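Local atomic coordinates of 4-hydroxybutyrate CoA-transferase (Porphyromonas gingivalis, PDB entry 3EH7), a protein that probably transfers coenzyme A between carboxylic acids, as a putative 4-hydroxybutyrate CoA-transferase of the acetyl-CoA hydrolase/transferase family. Residues V22-N27 / L177-M182; I124-M129 / A183-Y188. All blocks are in the same frame, centred on the assembly; numbering follows the deposited sequence.

Interaction 1. Residues V22-N27 / L177-M182; sequences VKHIKN and LDYIVM
His-24 and Tyr-179 set their rings nearly parallel but slid apart, and this pair makes essentially the whole contact. Their planes are inclined by only 6° and the centroids lie 4.5 Å apart, which describes a near-parallel pair whose rings hardly overlap. The slide brings the phenol oxygen, not the six-membered ring, over the imidazole: Tyr-179 OH sits above its centre, 3.3 Å from the plane. In return, His-24 CD2 comes over one face of the tyrosine ring, 3.5 Å from Tyr-179 CZ. The two side chains cross at about a right angle, although the ring planes are nearly parallel. In both, CG stands beside the backbone N and anti to the carbonyl carbon (chi1 -57° for His-24, -56° for Tyr-179), which lets the rings meet. The histidine springs from the type I turn Val-22 to Ile-25; the tyrosine starts the strand 179-183. Glu-20, in helix 18-22, takes a hydrogen bond from His-24 NE2 and so helps fix the imidazole's rotation. The Glu-20 carboxylate may raise the basicity of His-24, whose face carries the polar phenol oxygen while NE2 has its certain bond to Glu-20.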
loop_
_atom_site.group_PDB
_atom_site.type_symbol
_atom_site.label_atom_id
_atom_site.label_comp_id
_atom_site.label_asym_id
_atom_site.label_seq_id
_atom_site.Cartn_x
_atom_site.Cartn_y
_atom_site.Cartn_z
ATOM N N VAL A 22 -7.010 24.315 30.257
ATOM C CA VAL A 22 -6.032 23.216 30.198
ATOM C C VAL A 22 -5.826 22.547 31.565
ATOM O O VAL A 22 -5.329 21.414 31.648
ATOM C CB VAL A 22 -4.639 23.654 29.605
ATOM C CG1 VAL A 22 -4.811 24.282 28.234
ATOM C CG2 VAL A 22 -3.865 24.597 30.565
ATOM N N LYS A 23 -6.205 23.263 32.621
ATOM C CA LYS A 23 -6.193 22.769 34.006
ATOM C C LYS A 23 -6.890 21.401 34.158
ATOM O O LYS A 23 -6.522 20.607 35.028
ATOM C CB LYS A 23 -6.890 23.800 34.901
ATOM C CG LYS A 23 -6.628 23.684 36.376
ATOM C CD LYS A 23 -7.441 24.724 37.163
ATOM C CE LYS A 23 -8.962 24.467 37.075
ATOM N NZ LYS A 23 -9.729 25.072 38.222
ATOM N N HIS A 24 -7.897 21.147 33.322
ATOM C CA HIS A 24 -8.714 19.931 33.398
ATOM C C HIS A 24 -8.138 18.730 32.663
ATOM O O HIS A 24 -8.758 17.671 32.638
ATOM C CB HIS A 24 -10.140 20.236 32.912
ATOM C CG HIS A 24 -10.787 21.347 33.673
ATOM N ND1 HIS A 24 -11.299 21.176 34.939
ATOM C CD2 HIS A 24 -10.955 22.656 33.375
ATOM C CE1 HIS A 24 -11.780 22.326 35.381
ATOM N NE2 HIS A 24 -11.583 23.241 34.448
ATOM N N ILE A 25 -6.957 18.894 32.076
ATOM C CA ILE A 25 -6.212 17.766 31.551
ATOM C C ILE A 25 -5.549 17.077 32.729
ATOM O O ILE A 25 -5.097 17.748 33.646
ATOM C CB ILE A 25 -5.111 18.194 30.587
ATOM C CG1 ILE A 25 -5.681 19.024 29.428
ATOM C CG2 ILE A 25 -4.374 16.948 30.059
ATOM C CD1 ILE A 25 -4.612 19.585 28.507
ATOM N N LYS A 26 -5.470 15.746 32.690
ATOM C CA LYS A 26 -4.949 14.968 33.820
ATOM C C LYS A 26 -3.701 14.232 33.392
ATOM O O LYS A 26 -3.523 13.916 32.195
ATOM C CB LYS A 26 -6.020 14.005 34.363
ATOM C CG LYS A 26 -7.265 14.740 34.892
ATOM C CD LYS A 26 -8.386 13.846 35.454
ATOM C CE LYS A 26 -8.990 12.866 34.420
ATOM N NZ LYS A 26 -9.823 13.442 33.304
ATOM N N ASN A 27 -2.810 13.988 34.353
ATOM C CA ASN A 27 -1.546 13.312 34.055
ATOM C C ASN A 27 -1.784 11.974 33.382
ATOM O O ASN A 27 -2.748 11.285 33.680
ATOM C CB ASN A 27 -0.673 13.126 35.305
ATOM C CG ASN A 27 0.571 14.018 35.284
ATOM O OD1 ASN A 27 1.447 13.896 34.391
ATOM N ND2 ASN A 27 0.649 14.928 36.247
ATOM N N LEU A 177 -18.569 21.526 22.846
ATOM C CA LEU A 177 -17.353 21.999 23.491
ATOM C C LEU A 177 -17.524 22.030 24.997
ATOM O O LEU A 177 -18.427 22.700 25.493
ATOM C CB LEU A 177 -17.037 23.416 23.024
ATOM C CG LEU A 177 -16.939 23.643 21.528
ATOM C CD1 LEU A 177 -16.635 25.104 21.264
ATOM C CD2 LEU A 177 -15.907 22.724 20.969
ATOM N N ASP A 178 -16.654 21.335 25.727
ATOM C CA ASP A 178 -16.707 21.347 27.190
ATOM C C ASP A 178 -16.194 22.672 27.729
ATOM O O ASP A 178 -16.776 23.237 28.662
ATOM C CB ASP A 178 -15.910 20.189 27.757
ATOM C CG ASP A 178 -16.435 18.860 27.274
ATOM O OD1 ASP A 178 -17.575 18.547 27.627
ATOM O OD2 ASP A 178 -15.760 18.175 26.484
ATOM N N TYR A 179 -15.130 23.187 27.126
ATOM C CA TYR A 179 -14.692 24.543 27.423
ATOM C C TYR A 179 -14.415 25.314 26.169
ATOM O O TYR A 179 -14.039 24.745 25.146
ATOM C CB TYR A 179 -13.453 24.540 28.301
ATOM C CG TYR A 179 -13.660 23.770 29.558
ATOM C CD1 TYR A 179 -14.194 24.384 30.692
ATOM C CD2 TYR A 179 -13.343 22.412 29.619
ATOM C CE1 TYR A 179 -14.401 23.660 31.862
ATOM C CE2 TYR A 179 -13.545 21.687 30.775
ATOM C CZ TYR A 179 -14.067 22.305 31.888
ATOM O OH TYR A 179 -14.253 21.576 33.028
ATOM N N ILE A 180 -14.660 26.612 26.265
ATOM C CA ILE A 180 -14.408 27.552 25.180
ATOM C C ILE A 180 -13.377 28.593 25.641
ATOM O O ILE A 180 -13.541 29.250 26.667
ATOM C CB ILE A 180 -15.684 28.268 24.738
ATOM C CG1 ILE A 180 -16.659 27.273 24.111
ATOM C CG2 ILE A 180 -15.355 29.358 23.727
ATOM C CD1 ILE A 180 -18.105 27.810 24.075
ATOM N N VAL A 181 -12.310 28.722 24.872
ATOM C CA VAL A 181 -11.288 29.699 25.165
ATOM C C VAL A 181 -11.286 30.746 24.049
ATOM O O VAL A 181 -11.001 30.418 22.888
ATOM C CB VAL A 181 -9.927 28.989 25.264
ATOM C CG1 VAL A 181 -8.808 30.022 25.383
ATOM C CG2 VAL A 181 -9.935 28.014 26.446
HETATM N N MSE A 182 -11.621 31.990 24.375
HETATM C CA MSE A 182 -11.659 33.020 23.332
HETATM C C MSE A 182 -10.242 33.490 22.959
HETATM O O MSE A 182 -9.340 33.532 23.801
HETATM C CB MSE A 182 -12.558 34.212 23.739
HETATM C CG MSE A 182 -14.061 33.869 23.996
HETATM SE SE MSE A 182 -14.902 32.857 22.584
HETATM C CE MSE A 182 -14.634 34.193 21.159
#

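Interaction 2. Residues I124-M129 / A183-Y188; sequences IVQLSM and ADYPIY
The carboxamide of Gln-126 and the phenol of Tyr-185 meet from opposite directions, their planes turned 50° apart. Neither a stack nor a T-shaped pair results: Gln-126 OE1 approaches the tyrosine ring obliquely, 4.0 Å from Tyr-185 CZ. The phenol oxygen is closer, with Tyr-185 OH 3.5 Å from Gln-126 CD. It is equally far from Gln-126 NE2, but the angle there is poor and no hydrogen bond forms. On the amide's oxygen side Ile-187 adds a methyl group, its CG2 lying 3.4 Å from Gln-126 OE1.

The torsions account for this meeting. Even the nearest CA atoms of the two segments, those of Gln-126 and Ala-183, are 9.4 Å apart, so only long side chains can meet. Gln-126 is fully extended, with CG anti to the backbone N (chi1 -170°). Tyr-185 holds its CG between its own backbone N and carbonyl carbon (chi1 61°), and its ring end comes nearer to the strand than its first bond would suggest.

The polar ends are satisfied by third parties. Gln-126 OE1 accepts a hydrogen bond from Asn-160 ND2 and Gln-126 NE2 donates one to Gly-38 O, which together fix the flip of the amide; Tyr-185 OH bonds to Glu-158 OE2 and to Gln-41 N, at the start of helix 41-49. Asn-160 ND2 also reaches Tyr-185 O, tying the loop to the same network.

Gln-126 lies near the C-terminal end of strand 122-127, and strand 154-160 runs between it and strand 179-183. A parallel sheet with helix 41-49 packed on it, and loops grouped at the C-terminal strand ends, is consistent with the Rossmann-type clan of this N-terminal domain.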
loop_
_atom_site.group_PDB
_atom_site.type_symbol
_atom_site.label_atom_id
_atom_site.label_comp_id
_atom_site.label_asym_id
_atom_site.label_seq_id
_atom_site.Cartn_x
_atom_site.Cartn_y
_atom_site.Cartn_z
ATOM N N ILE A 124 -7.817 19.638 21.845
ATOM C CA ILE A 124 -7.805 21.096 21.883
ATOM C C ILE A 124 -7.802 21.532 20.422
ATOM O O ILE A 124 -6.786 21.399 19.730
ATOM C CB ILE A 124 -6.616 21.682 22.648
ATOM C CG1 ILE A 124 -6.425 20.998 23.992
ATOM C CG2 ILE A 124 -6.858 23.153 22.939
ATOM C CD1 ILE A 124 -5.272 21.584 24.820
ATOM N N VAL A 125 -8.950 22.026 19.957
ATOM C CA VAL A 125 -9.066 22.440 18.584
ATOM C C VAL A 125 -9.312 23.945 18.449
ATOM O O VAL A 125 -10.126 24.516 19.170
ATOM C CB VAL A 125 -10.127 21.599 17.821
ATOM C CG1 VAL A 125 -9.624 20.157 17.701
ATOM C CG2 VAL A 125 -11.520 21.686 18.467
ATOM N N GLN A 126 -8.609 24.561 17.500
ATOM C CA GLN A 126 -8.874 25.930 17.124
ATOM C C GLN A 126 -10.040 26.019 16.114
ATOM O O GLN A 126 -10.112 25.250 15.164
ATOM C CB GLN A 126 -7.620 26.613 16.597
ATOM C CG GLN A 126 -7.837 28.087 16.441
ATOM C CD GLN A 126 -6.712 28.826 15.778
ATOM O OE1 GLN A 126 -6.870 30.001 15.466
ATOM N NE2 GLN A 126 -5.562 28.167 15.578
ATOM N N LEU A 127 -10.948 26.962 16.361
ATOM C CA LEU A 127 -12.172 27.099 15.580
ATOM C C LEU A 127 -12.457 28.543 15.194
ATOM O O LEU A 127 -11.989 29.489 15.838
ATOM C CB LEU A 127 -13.362 26.555 16.374
ATOM C CG LEU A 127 -13.321 25.128 16.944
ATOM C CD1 LEU A 127 -14.417 24.978 18.017
ATOM C CD2 LEU A 127 -13.469 24.053 15.851
ATOM N N SER A 128 -13.259 28.700 14.151
ATOM C CA SER A 128 -13.788 29.994 13.785
ATOM C C SER A 128 -14.931 30.326 14.706
ATOM O O SER A 128 -15.452 29.465 15.413
ATOM C CB SER A 128 -14.311 29.990 12.351
ATOM O OG SER A 128 -15.533 29.261 12.276
HETATM N N MSE A 129 -15.337 31.592 14.670
HETATM C CA MSE A 129 -16.494 32.064 15.413
HETATM C C MSE A 129 -17.723 31.260 14.979
HETATM O O MSE A 129 -17.810 30.903 13.830
HETATM C CB MSE A 129 -16.729 33.543 15.086
HETATM C CG MSE A 129 -15.724 34.457 15.711
HETATM SE SE MSE A 129 -15.997 34.555 17.628
HETATM C CE MSE A 129 -17.579 35.707 17.743
ATOM N N ALA A 183 -10.043 33.828 21.693
ATOM C CA ALA A 183 -8.744 34.333 21.245
ATOM C C ALA A 183 -8.850 35.302 20.055
ATOM O O ALA A 183 -9.882 35.394 19.391
ATOM C CB ALA A 183 -7.835 33.184 20.918
ATOM N N ASP A 184 -7.763 36.021 19.794
ATOM C CA ASP A 184 -7.688 36.918 18.637
ATOM C C ASP A 184 -6.225 37.098 18.235
ATOM O O ASP A 184 -5.503 37.912 18.793
ATOM C CB ASP A 184 -8.361 38.260 18.966
ATOM C CG ASP A 184 -8.455 39.198 17.753
ATOM O OD1 ASP A 184 -8.194 38.753 16.611
ATOM O OD2 ASP A 184 -8.790 40.391 17.962
ATOM N N TYR A 185 -5.764 36.299 17.292
ATOM C CA TYR A 185 -4.354 36.343 16.949
ATOM C C TYR A 185 -4.194 35.767 15.568
ATOM O O TYR A 185 -4.989 34.929 15.168
ATOM C CB TYR A 185 -3.482 35.584 17.972
ATOM C CG TYR A 185 -3.786 34.104 18.100
ATOM C CD1 TYR A 185 -3.442 33.206 17.083
ATOM C CD2 TYR A 185 -4.420 33.600 19.226
ATOM C CE1 TYR A 185 -3.728 31.855 17.180
ATOM C CE2 TYR A 185 -4.727 32.244 19.333
ATOM C CZ TYR A 185 -4.383 31.372 18.304
ATOM O OH TYR A 185 -4.657 30.013 18.386
ATOM N N PRO A 186 -3.180 36.232 14.832
ATOM C CA PRO A 186 -2.975 35.689 13.515
ATOM C C PRO A 186 -2.532 34.230 13.611
ATOM O O PRO A 186 -1.676 33.887 14.423
ATOM C CB PRO A 186 -1.872 36.582 12.928
ATOM C CG PRO A 186 -1.184 37.165 14.118
ATOM C CD PRO A 186 -2.288 37.379 15.102
ATOM N N ILE A 187 -3.123 33.363 12.808
ATOM C CA ILE A 187 -2.726 31.958 12.859
ATOM C C ILE A 187 -1.322 31.830 12.246
ATOM O O ILE A 187 -0.840 32.783 11.643
ATOM C CB ILE A 187 -3.768 31.043 12.194
ATOM C CG1 ILE A 187 -3.827 31.245 10.685
ATOM C CG2 ILE A 187 -5.173 31.289 12.814
ATOM C CD1 ILE A 187 -4.806 30.250 10.003
ATOM N N TYR A 188 -0.658 30.689 12.416
ATOM C CA TYR A 188 0.708 30.528 11.874
ATOM C C TYR A 188 0.669 30.670 10.364
ATOM O O TYR A 188 -0.214 30.109 9.718
ATOM C CB TYR A 188 1.345 29.183 12.263
ATOM C CG TYR A 188 1.711 29.094 13.727
ATOM C CD1 TYR A 188 2.529 30.046 14.319
ATOM C CD2 TYR A 188 1.237 28.061 14.524
ATOM C CE1 TYR A 188 2.869 29.979 15.674
ATOM C CE2 TYR A 188 1.572 27.984 15.886
ATOM C CZ TYR A 188 2.386 28.940 16.450
ATOM O OH TYR A 188 2.714 28.869 17.789
#

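How the interactions relate
Interactions 1 and 2 have centres 15 Å apart and share the six-stranded parallel sheet, in which strand 154-160 separates 179-183 from 122-127. Their segments alternate along the chain: 22-27, 124-129, 177-182, then 183-188, the last two being continuous. Tyr-179 opens strand 179-183 and Ala-183 closes it, which places interaction 1 at its start and interaction 2 beyond its end. Direct packing joins them as well, with Met-182 CE 3.8 Å from Met-129 SE and Leu-177 CD1 3.9 Å from Leu-127 CD1. Helix 41-49 touches both, through Val-22, Ile-25 and Val-181 in one and Ala-183 and Tyr-185 in the other. Both contacts thus join parts distant in sequence within what is probably one Rossmann-like domain.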